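Type II restriction enzyme NlaIV (Neisseria lactamica, PDB 6QM2) recognises the double-stranded DNA sequence 5'-GGNNCC-3' and cuts after its third base, leaving blunt-ended fragments that carry terminal 5'-phosphates. Local coordinates at residues T201-Q204 / T208-N211; N161-V164 / H170-R173; G56-R59 / E64-V67; L191-S196 / H241-K246. One frame throughout, in Å; residues are numbered along the deposited sequence.

Contacts 1 and 4 hold the two ends of helix 191-204: contact 4 pins the C-terminal tail near its start, contact 1 finishes its last turn. Contact 2 is a hairpin lying against the same helix, and touches contact 1 where Leu162 CD1 meets Thr201 CG2 at 3.7 Å. Contact 3 stands apart beyond the chain's centre, about 30 Å or more from the others between centres. The chemistry follows the setting. Contact 4 is a buried carboxylate held by a lysine and a tyrosine; the other three are partly buried. Contact 1 gives side-chain donors to helix-end carbonyls, contact 2 is mainly strand pairing, and contact 3 is apolar packing with an arginine at its rim.

Contact 1: residues T201-Q204 / T208-N211; sequences TVYQ and TRHN
Arg209 reaches back along the end of helix 191-204 and donates to its last carbonyls. Its CB starts 4.0 Å from Tyr203 O, CG lies 3.8 Å from Tyr203 CD1, and CD continues past the same ring, 3.9 Å from Tyr203 CE1; the ring and the aliphatic chain meet at a slant. A bend at chi3 (-67°) then turns the guanidinium group in toward the helix terminus. NE gives the main bond, 2.7 Å to Tyr203 O, with a nearly straight N-H...O angle of 169° and the oxygen lying in the guanidinium plane. At the end of the chain, Arg209 NH2 reaches Gln204 O at 2.9 Å and also bonds to Tyr203 O, both weakly. The charge sits too far from the Tyr203 ring for more than a weak cation-pi attraction.

One residue back, Thr208 OG1 donates to Val202 O at 2.7 Å, meeting a lone pair of that oxygen in the carbonyl plane. Its chi1 of 60°, with OG1 between the backbone N and the carbonyl carbon, aims the hydroxyl at the helix. Val202 CG1 stays close to this loop, within 4.1 Å of Asn211 OD1, while Phe107 of helix 107-116 packs on both Val202 and Thr208.

Three successive carbonyls of the last helical turn thus receive side-chain donors, that of Gln204 only weakly, and the positive guanidinium probably also suits the negative end of the helix dipole.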
# COMPACT_ATOMS: atom_id res chain seq x y z
N THR A 201 26.66 -3.76 20.42
CA THR A 201 25.50 -4.45 19.86
C THR A 201 25.89 -5.66 19.00
O THR A 201 25.20 -6.67 19.00
CB THR A 201 24.62 -3.50 19.02
OG1 THR A 201 24.31 -2.33 19.78
CG2 THR A 201 23.31 -4.17 18.61
N VAL A 202 27.01 -5.54 18.27
CA VAL A 202 27.53 -6.66 17.48
C VAL A 202 27.76 -7.88 18.38
O VAL A 202 27.38 -8.99 18.02
CB VAL A 202 28.83 -6.28 16.71
CG1 VAL A 202 29.51 -7.51 16.12
CG2 VAL A 202 28.53 -5.30 15.58
N TYR A 203 28.38 -7.66 19.54
CA TYR A 203 28.64 -8.74 20.50
C TYR A 203 27.37 -9.23 21.21
O TYR A 203 27.20 -10.44 21.41
CB TYR A 203 29.67 -8.30 21.54
CG TYR A 203 29.95 -9.35 22.59
CD1 TYR A 203 30.50 -10.58 22.24
CD2 TYR A 203 29.66 -9.13 23.93
CE1 TYR A 203 30.76 -11.55 23.19
CE2 TYR A 203 29.92 -10.09 24.89
CZ TYR A 203 30.47 -11.30 24.52
OH TYR A 203 30.72 -12.26 25.47
N GLN A 204 26.52 -8.28 21.60
CA GLN A 204 25.24 -8.59 22.27
C GLN A 204 24.35 -9.48 21.42
O GLN A 204 23.73 -10.42 21.92
CB GLN A 204 24.47 -7.30 22.60
CG GLN A 204 25.09 -6.46 23.72
CD GLN A 204 24.40 -5.12 23.91
OE1 GLN A 204 23.59 -4.69 23.08
NE2 GLN A 204 24.72 -4.44 25.01
N THR A 208 25.40 -11.69 15.09
CA THR A 208 26.61 -10.99 14.66
C THR A 208 27.81 -11.18 15.61
O THR A 208 28.85 -10.54 15.43
CB THR A 208 26.33 -9.49 14.47
OG1 THR A 208 25.89 -8.93 15.71
CG2 THR A 208 25.24 -9.27 13.43
N ARG A 209 27.69 -12.08 16.59
CA ARG A 209 28.75 -12.27 17.59
C ARG A 209 30.05 -12.84 17.02
O ARG A 209 31.12 -12.57 17.55
CB ARG A 209 28.24 -13.17 18.72
CG ARG A 209 29.16 -13.26 19.93
CD ARG A 209 28.46 -13.96 21.08
NE ARG A 209 27.33 -13.17 21.59
CZ ARG A 209 26.25 -13.65 22.21
NH1 ARG A 209 26.10 -14.96 22.43
NH2 ARG A 209 25.30 -12.81 22.61
N HIS A 210 29.94 -13.64 15.95
CA HIS A 210 31.11 -14.28 15.32
C HIS A 210 32.20 -13.31 14.85
O HIS A 210 33.37 -13.67 14.85
CB HIS A 210 30.69 -15.21 14.16
CG HIS A 210 30.03 -14.50 13.01
ND1 HIS A 210 28.67 -14.47 12.83
CD2 HIS A 210 30.56 -13.80 11.97
CE1 HIS A 210 28.38 -13.77 11.75
NE2 HIS A 210 29.51 -13.35 11.21
N ASN A 211 31.81 -12.08 14.47
CA ASN A 211 32.79 -11.05 14.05
C ASN A 211 32.81 -9.84 15.00
O ASN A 211 33.04 -8.70 14.58
CB ASN A 211 32.61 -10.66 12.56
CG ASN A 211 31.21 -10.16 12.22
OD1 ASN A 211 30.33 -10.07 13.06
ND2 ASN A 211 31.01 -9.84 10.95

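Contact 2: residues N161-V164 / H170-R173; sequences NLQV and HKIR
Asn161 opens the pairing with Arg173, the outer step of a beta hairpin built from strands 162-165 and 168-172. Arg173 N donates to Asn161 O at 3.0 Å, nearly straight at 172°. The Asn161 side chain, with CG anti to the backbone N (chi1 -173°), folds back so that ND2 reaches Arg173 O at 3.1 Å in a weak bond, adding a side-chain link where Asn161 makes its other backbone bond with Arg153. Beyond CG, Arg173 turns away to a salt bridge between NH1 and Asp103.

Leu162 comes next and faces Ile172 as an antiparallel non-hydrogen-bonded pair. Their side chains point to the same face of the sheet, CD2 of Leu162 lying 4.2 Å from CG1 of Ile172, and both rest on Phe107 of helix 107-116. Helix 191-204 lies against this face too, Thr201 under Leu162 and Ile198 under Ile172. On its far side, strand 168-172 is joined by strand 105-106, making a small three-stranded antiparallel sheet.

At Gln163 two residues, His170 and Lys171, stand opposite one, a beta bulge: Gln163 N bonds to Lys171 O at 2.9 Å, and His170 N returns to Gln163 O at the same length. The extended Gln163 side chain runs beside that of Lys171, pointing the same way, and its NE2 comes to 3.8 Å from Lys171 CB.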
# COMPACT_ATOMS: atom_id res chain seq x y z
N ASN A 161 19.15 1.28 19.91
CA ASN A 161 17.72 1.06 19.75
C ASN A 161 17.43 0.18 18.54
O ASN A 161 17.72 0.56 17.41
CB ASN A 161 16.96 2.39 19.61
CG ASN A 161 15.45 2.20 19.63
OD1 ASN A 161 14.92 1.31 20.29
ND2 ASN A 161 14.74 3.06 18.89
N LEU A 162 16.84 -0.98 18.82
CA LEU A 162 16.61 -2.02 17.82
C LEU A 162 15.15 -2.44 17.78
O LEU A 162 14.36 -2.15 18.68
CB LEU A 162 17.44 -3.25 18.17
CG LEU A 162 18.95 -3.10 18.04
CD1 LEU A 162 19.64 -4.22 18.81
CD2 LEU A 162 19.37 -3.08 16.58
N GLN A 163 14.83 -3.15 16.70
CA GLN A 163 13.59 -3.86 16.52
C GLN A 163 13.98 -5.31 16.78
O GLN A 163 14.67 -5.92 15.98
CB GLN A 163 13.05 -3.61 15.10
CG GLN A 163 12.12 -4.64 14.48
CD GLN A 163 12.01 -4.47 12.96
OE1 GLN A 163 12.12 -5.43 12.20
NE2 GLN A 163 11.81 -3.22 12.52
N VAL A 164 13.58 -5.82 17.95
CA VAL A 164 13.86 -7.21 18.32
C VAL A 164 12.53 -7.95 18.44
O VAL A 164 11.59 -7.45 19.08
CB VAL A 164 14.63 -7.29 19.66
CG1 VAL A 164 15.11 -8.72 19.92
CG2 VAL A 164 15.81 -6.32 19.64
N HIS A 170 16.59 -7.29 14.31
CA HIS A 170 16.32 -6.89 12.93
C HIS A 170 16.88 -5.48 12.65
O HIS A 170 18.09 -5.33 12.52
CB HIS A 170 14.82 -7.00 12.61
CG HIS A 170 14.36 -8.41 12.46
ND1 HIS A 170 14.81 -9.23 11.45
CD2 HIS A 170 13.50 -9.15 13.20
CE1 HIS A 170 14.24 -10.42 11.57
NE2 HIS A 170 13.44 -10.39 12.63
N LYS A 171 16.02 -4.46 12.60
CA LYS A 171 16.42 -3.15 12.10
C LYS A 171 16.80 -2.18 13.20
O LYS A 171 16.25 -2.22 14.30
CB LYS A 171 15.30 -2.55 11.25
CG LYS A 171 14.94 -3.44 10.07
CD LYS A 171 14.31 -2.66 8.93
CE LYS A 171 14.38 -3.46 7.65
NZ LYS A 171 13.83 -2.68 6.50
N ILE A 172 17.75 -1.31 12.90
CA ILE A 172 18.08 -0.19 13.77
C ILE A 172 16.91 0.77 13.66
O ILE A 172 16.41 1.03 12.57
CB ILE A 172 19.41 0.49 13.36
CG1 ILE A 172 20.59 -0.47 13.56
CG2 ILE A 172 19.64 1.78 14.16
CD1 ILE A 172 21.84 -0.09 12.81
N ARG A 173 16.45 1.26 14.81
CA ARG A 173 15.25 2.07 14.90
C ARG A 173 15.61 3.46 15.41
O ARG A 173 16.45 3.61 16.31
CB ARG A 173 14.23 1.41 15.84
CG ARG A 173 13.49 0.21 15.25
CD ARG A 173 12.45 0.59 14.20
NE ARG A 173 11.50 1.59 14.69
CZ ARG A 173 10.48 2.09 13.99
NH1 ARG A 173 10.22 1.68 12.75
NH2 ARG A 173 9.69 3.01 14.55

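Contact 3: residues G56-R59 / E64-V67; sequences GWLR and EFDV
Of the polar atoms in segment 56-59, Arg59 NH1 comes nearest to Phe65, 3.7 Å from CZ, and it does so at the edge of the ring, near its plane. Nothing here amounts to a polar bond; the guanidinium and ring planes stand 56° apart and the two side chains run obliquely to each other. A kink about its CG-CD bond brings the end of the arginine round to this edge, on the more exposed side of the contact.

Leu58 meets the same ring from the helix side. Its CB sits beside Phe65 CE2 and is 3.7 Å from CD2, while CD1 lies over one face, 4.1 Å from the ring centroid and 24° off the normal, a CH-pi contact shifted toward the rim. Phe65 turns its ring to the helix because CG sits between the backbone N and the carbonyl carbon, with chi1 at 67°.

What meets here is the end of a long helix and the chain just entering the edge strand 66-67 of the mixed five-stranded sheet, part of a protein whose family belongs to the PD-(D/E)XK nuclease clan. Phe77, on the neighbouring strand 77-78, stacks edge-to-face with Phe65, and Ile12 of helix 9-18 packs on Leu58. One residue earlier in the helix, Trp57 packs on Val36 of the second subunit. Past Phe65, the backbone of Asp66 pairs with Phe78. The Phe65 side chain stays about 12 Å from the bound sodium ion.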
# COMPACT_ATOMS: atom_id res chain seq x y z
N GLY A 56 12.13 14.44 -8.31
CA GLY A 56 11.57 15.36 -9.30
C GLY A 56 11.97 16.82 -9.09
O GLY A 56 12.18 17.54 -10.05
N TRP A 57 12.06 17.24 -7.83
CA TRP A 57 12.48 18.60 -7.47
C TRP A 57 13.94 18.88 -7.81
O TRP A 57 14.26 19.96 -8.30
CB TRP A 57 12.26 18.83 -5.97
CG TRP A 57 12.69 20.17 -5.45
CD1 TRP A 57 11.91 21.28 -5.32
CD2 TRP A 57 13.98 20.53 -4.93
NE1 TRP A 57 12.63 22.31 -4.77
CE2 TRP A 57 13.91 21.88 -4.52
CE3 TRP A 57 15.19 19.84 -4.78
CZ2 TRP A 57 15.00 22.56 -3.97
CZ3 TRP A 57 16.29 20.52 -4.23
CH2 TRP A 57 16.18 21.87 -3.83
N LEU A 58 14.81 17.92 -7.53
CA LEU A 58 16.21 18.00 -7.93
C LEU A 58 16.32 18.05 -9.46
O LEU A 58 17.04 18.90 -10.01
CB LEU A 58 17.01 16.81 -7.40
CG LEU A 58 17.21 16.66 -5.90
CD1 LEU A 58 17.72 15.26 -5.59
CD2 LEU A 58 18.16 17.71 -5.34
N ARG A 59 15.60 17.16 -10.13
CA ARG A 59 15.68 17.01 -11.59
C ARG A 59 15.13 18.25 -12.32
O ARG A 59 15.63 18.60 -13.39
CB ARG A 59 14.97 15.72 -12.04
CG ARG A 59 15.51 15.08 -13.31
CD ARG A 59 15.25 13.57 -13.36
NE ARG A 59 13.90 13.24 -12.87
CZ ARG A 59 13.60 12.52 -11.78
NH1 ARG A 59 14.53 11.98 -11.00
NH2 ARG A 59 12.32 12.32 -11.48
N GLU A 64 22.54 18.09 -9.94
CA GLU A 64 23.29 16.94 -10.40
C GLU A 64 23.20 15.85 -9.34
O GLU A 64 23.45 16.13 -8.16
CB GLU A 64 24.74 17.39 -10.63
CG GLU A 64 25.53 16.57 -11.63
CD GLU A 64 26.84 17.25 -12.02
OE1 GLU A 64 26.81 18.46 -12.34
OE2 GLU A 64 27.89 16.57 -12.02
N PHE A 65 22.83 14.63 -9.74
CA PHE A 65 22.81 13.48 -8.82
C PHE A 65 22.71 12.13 -9.52
O PHE A 65 22.33 12.04 -10.69
CB PHE A 65 21.66 13.59 -7.81
CG PHE A 65 20.29 13.47 -8.43
CD1 PHE A 65 19.69 12.22 -8.61
CD2 PHE A 65 19.59 14.60 -8.83
CE1 PHE A 65 18.44 12.11 -9.19
CE2 PHE A 65 18.34 14.49 -9.40
CZ PHE A 65 17.76 13.25 -9.58
N ASP A 66 23.03 11.08 -8.77
CA ASP A 66 22.73 9.70 -9.14
C ASP A 66 21.79 9.10 -8.11
O ASP A 66 21.70 9.58 -6.98
CB ASP A 66 24.02 8.86 -9.21
CG ASP A 66 24.79 9.06 -10.50
OD1 ASP A 66 24.18 9.41 -11.54
OD2 ASP A 66 26.02 8.85 -10.48
N VAL A 67 21.09 8.04 -8.52
CA VAL A 67 20.15 7.32 -7.65
C VAL A 67 20.74 5.99 -7.22
O VAL A 67 21.51 5.37 -7.95
CB VAL A 67 18.77 7.09 -8.30
CG1 VAL A 67 18.04 8.42 -8.47
CG2 VAL A 67 18.87 6.36 -9.64

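Contact 4: residues L191-S196 / H241-K246; sequences LEDFVS and HKYKKK
Asp193 sits in the first turn of helix 191-204, and the tail carrying Tyr243 passes at a distance, the two CA atoms 9.6 Å apart, so side chains must bridge the gap. The helix is already regular here, Val195 N bonding back to Leu191 O at 3.0 Å; the segment 241-246 follows helix 236-239 to the C-terminus.

Everything converges on Asp193 OD2. Lys242 NZ reaches it at 2.8 Å in a salt bridge, arriving on the syn side and 19° out of the carboxylate plane. Tyr243 OH donates to the same oxygen at 2.5 Å, but to its anti lone pair, so the two donors come from different sides. The carboxylate and the tyrosine ring are turned 74° against each other, and OD2 lies at the ring's edge, near its plane. Lys242 turns at its CG-CD bond (chi3 -68°), which swings the ammonium round to OD2, while its CB stays over one face of the Tyr243 ring.

Glu189, just ahead of the helix, engages both side chains: its OE1 forms a second salt bridge with Lys242 NZ, and its backbone N bonds to Tyr243 OH. Two carboxylates around one lysine would probably keep it charged. Ile239 packs on Asp193 from helix 236-239. This is a largely buried salt-bridge network, with a tyrosine hydroxyl built in, fastening a C-terminal tail to the N-terminal turn of a helix.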
# COMPACT_ATOMS: atom_id res chain seq x y z
N LEU A 191 29.35 10.93 16.78
CA LEU A 191 29.60 9.74 15.97
C LEU A 191 30.28 8.61 16.75
O LEU A 191 29.89 7.46 16.62
CB LEU A 191 30.45 10.11 14.75
CG LEU A 191 30.96 8.98 13.85
CD1 LEU A 191 29.80 8.16 13.32
CD2 LEU A 191 31.78 9.55 12.71
N GLU A 192 31.28 8.95 17.55
CA GLU A 192 32.08 7.93 18.25
C GLU A 192 31.22 7.09 19.19
O GLU A 192 31.38 5.86 19.26
CB GLU A 192 33.24 8.57 19.04
CG GLU A 192 34.40 9.10 18.19
CD GLU A 192 34.19 10.52 17.66
OE1 GLU A 192 33.15 11.14 17.95
OE2 GLU A 192 35.09 11.01 16.94
N ASP A 193 30.29 7.74 19.89
CA ASP A 193 29.37 7.06 20.82
C ASP A 193 28.40 6.14 20.08
O ASP A 193 28.20 5.00 20.50
CB ASP A 193 28.59 8.08 21.67
CG ASP A 193 29.48 8.83 22.67
OD1 ASP A 193 30.69 8.56 22.76
OD2 ASP A 193 28.95 9.71 23.37
N PHE A 194 27.81 6.63 18.99
CA PHE A 194 26.97 5.80 18.10
C PHE A 194 27.71 4.54 17.66
O PHE A 194 27.18 3.43 17.77
CB PHE A 194 26.52 6.62 16.88
CG PHE A 194 25.80 5.81 15.82
CD1 PHE A 194 24.44 5.55 15.93
CD2 PHE A 194 26.47 5.32 14.70
CE1 PHE A 194 23.77 4.81 14.96
CE2 PHE A 194 25.81 4.58 13.73
CZ PHE A 194 24.46 4.33 13.86
N VAL A 195 28.95 4.71 17.19
CA VAL A 195 29.75 3.58 16.72
C VAL A 195 30.08 2.64 17.88
O VAL A 195 30.07 1.42 17.70
CB VAL A 195 31.04 4.06 16.01
CG1 VAL A 195 31.96 2.88 15.68
CG2 VAL A 195 30.70 4.82 14.73
N SER A 196 30.36 3.21 19.06
CA SER A 196 30.58 2.41 20.28
C SER A 196 29.38 1.53 20.60
O SER A 196 29.54 0.37 20.98
CB SER A 196 30.91 3.29 21.48
OG SER A 196 31.10 2.50 22.65
N HIS A 241 26.22 5.01 30.63
CA HIS A 241 25.47 5.82 31.60
C HIS A 241 24.82 7.09 31.01
O HIS A 241 23.74 7.49 31.45
CB HIS A 241 26.34 6.19 32.81
CG HIS A 241 27.45 7.15 32.50
ND1 HIS A 241 27.26 8.51 32.42
CD2 HIS A 241 28.77 6.95 32.27
CE1 HIS A 241 28.40 9.11 32.15
NE2 HIS A 241 29.34 8.18 32.05
N LYS A 242 25.47 7.71 30.03
CA LYS A 242 24.92 8.91 29.37
C LYS A 242 23.62 8.64 28.61
O LYS A 242 22.82 9.57 28.41
CB LYS A 242 25.94 9.50 28.38
CG LYS A 242 27.24 9.99 29.00
CD LYS A 242 28.05 10.84 28.03
CE LYS A 242 28.61 10.02 26.87
NZ LYS A 242 29.43 10.84 25.94
N TYR A 243 23.41 7.39 28.18
CA TYR A 243 22.31 7.00 27.29
C TYR A 243 21.24 6.08 27.91
O TYR A 243 20.15 5.94 27.35
CB TYR A 243 22.92 6.39 26.02
CG TYR A 243 23.86 7.35 25.34
CD1 TYR A 243 23.39 8.55 24.78
CD2 TYR A 243 25.24 7.10 25.27
CE1 TYR A 243 24.25 9.45 24.18
CE2 TYR A 243 26.11 8.00 24.66
CZ TYR A 243 25.60 9.18 24.11
OH TYR A 243 26.44 10.08 23.49
N LYS A 244 21.55 5.45 29.04
CA LYS A 244 20.61 4.57 29.75
C LYS A 244 19.90 5.37 30.84
O LYS A 244 20.04 6.60 30.90
CB LYS A 244 21.36 3.37 30.35
CG LYS A 244 22.10 2.50 29.34
CD LYS A 244 21.17 1.58 28.56
CE LYS A 244 21.99 0.53 27.81
NZ LYS A 244 21.15 -0.42 27.04
N LYS A 245 19.14 4.68 31.70
CA LYS A 245 18.57 5.26 32.91
C LYS A 245 19.55 5.03 34.07
O LYS A 245 19.94 5.98 34.76
CB LYS A 245 17.21 4.65 33.27
CG LYS A 245 16.11 4.77 32.21
CD LYS A 245 16.18 3.77 31.05
CE LYS A 245 16.31 2.31 31.49
NZ LYS A 245 16.29 1.37 30.33
N LYS A 246 19.92 3.76 34.29
CA LYS A 246 20.83 3.35 35.37
C LYS A 246 21.90 2.41 34.81
O LYS A 246 22.21 1.35 35.36
CB LYS A 246 20.05 2.65 36.50
CG LYS A 246 19.01 3.53 37.19
CD LYS A 246 17.79 2.75 37.66
CE LYS A 246 16.56 3.63 37.77
NZ LYS A 246 15.33 2.83 37.95
OXT LYS A 246 22.50 2.70 33.77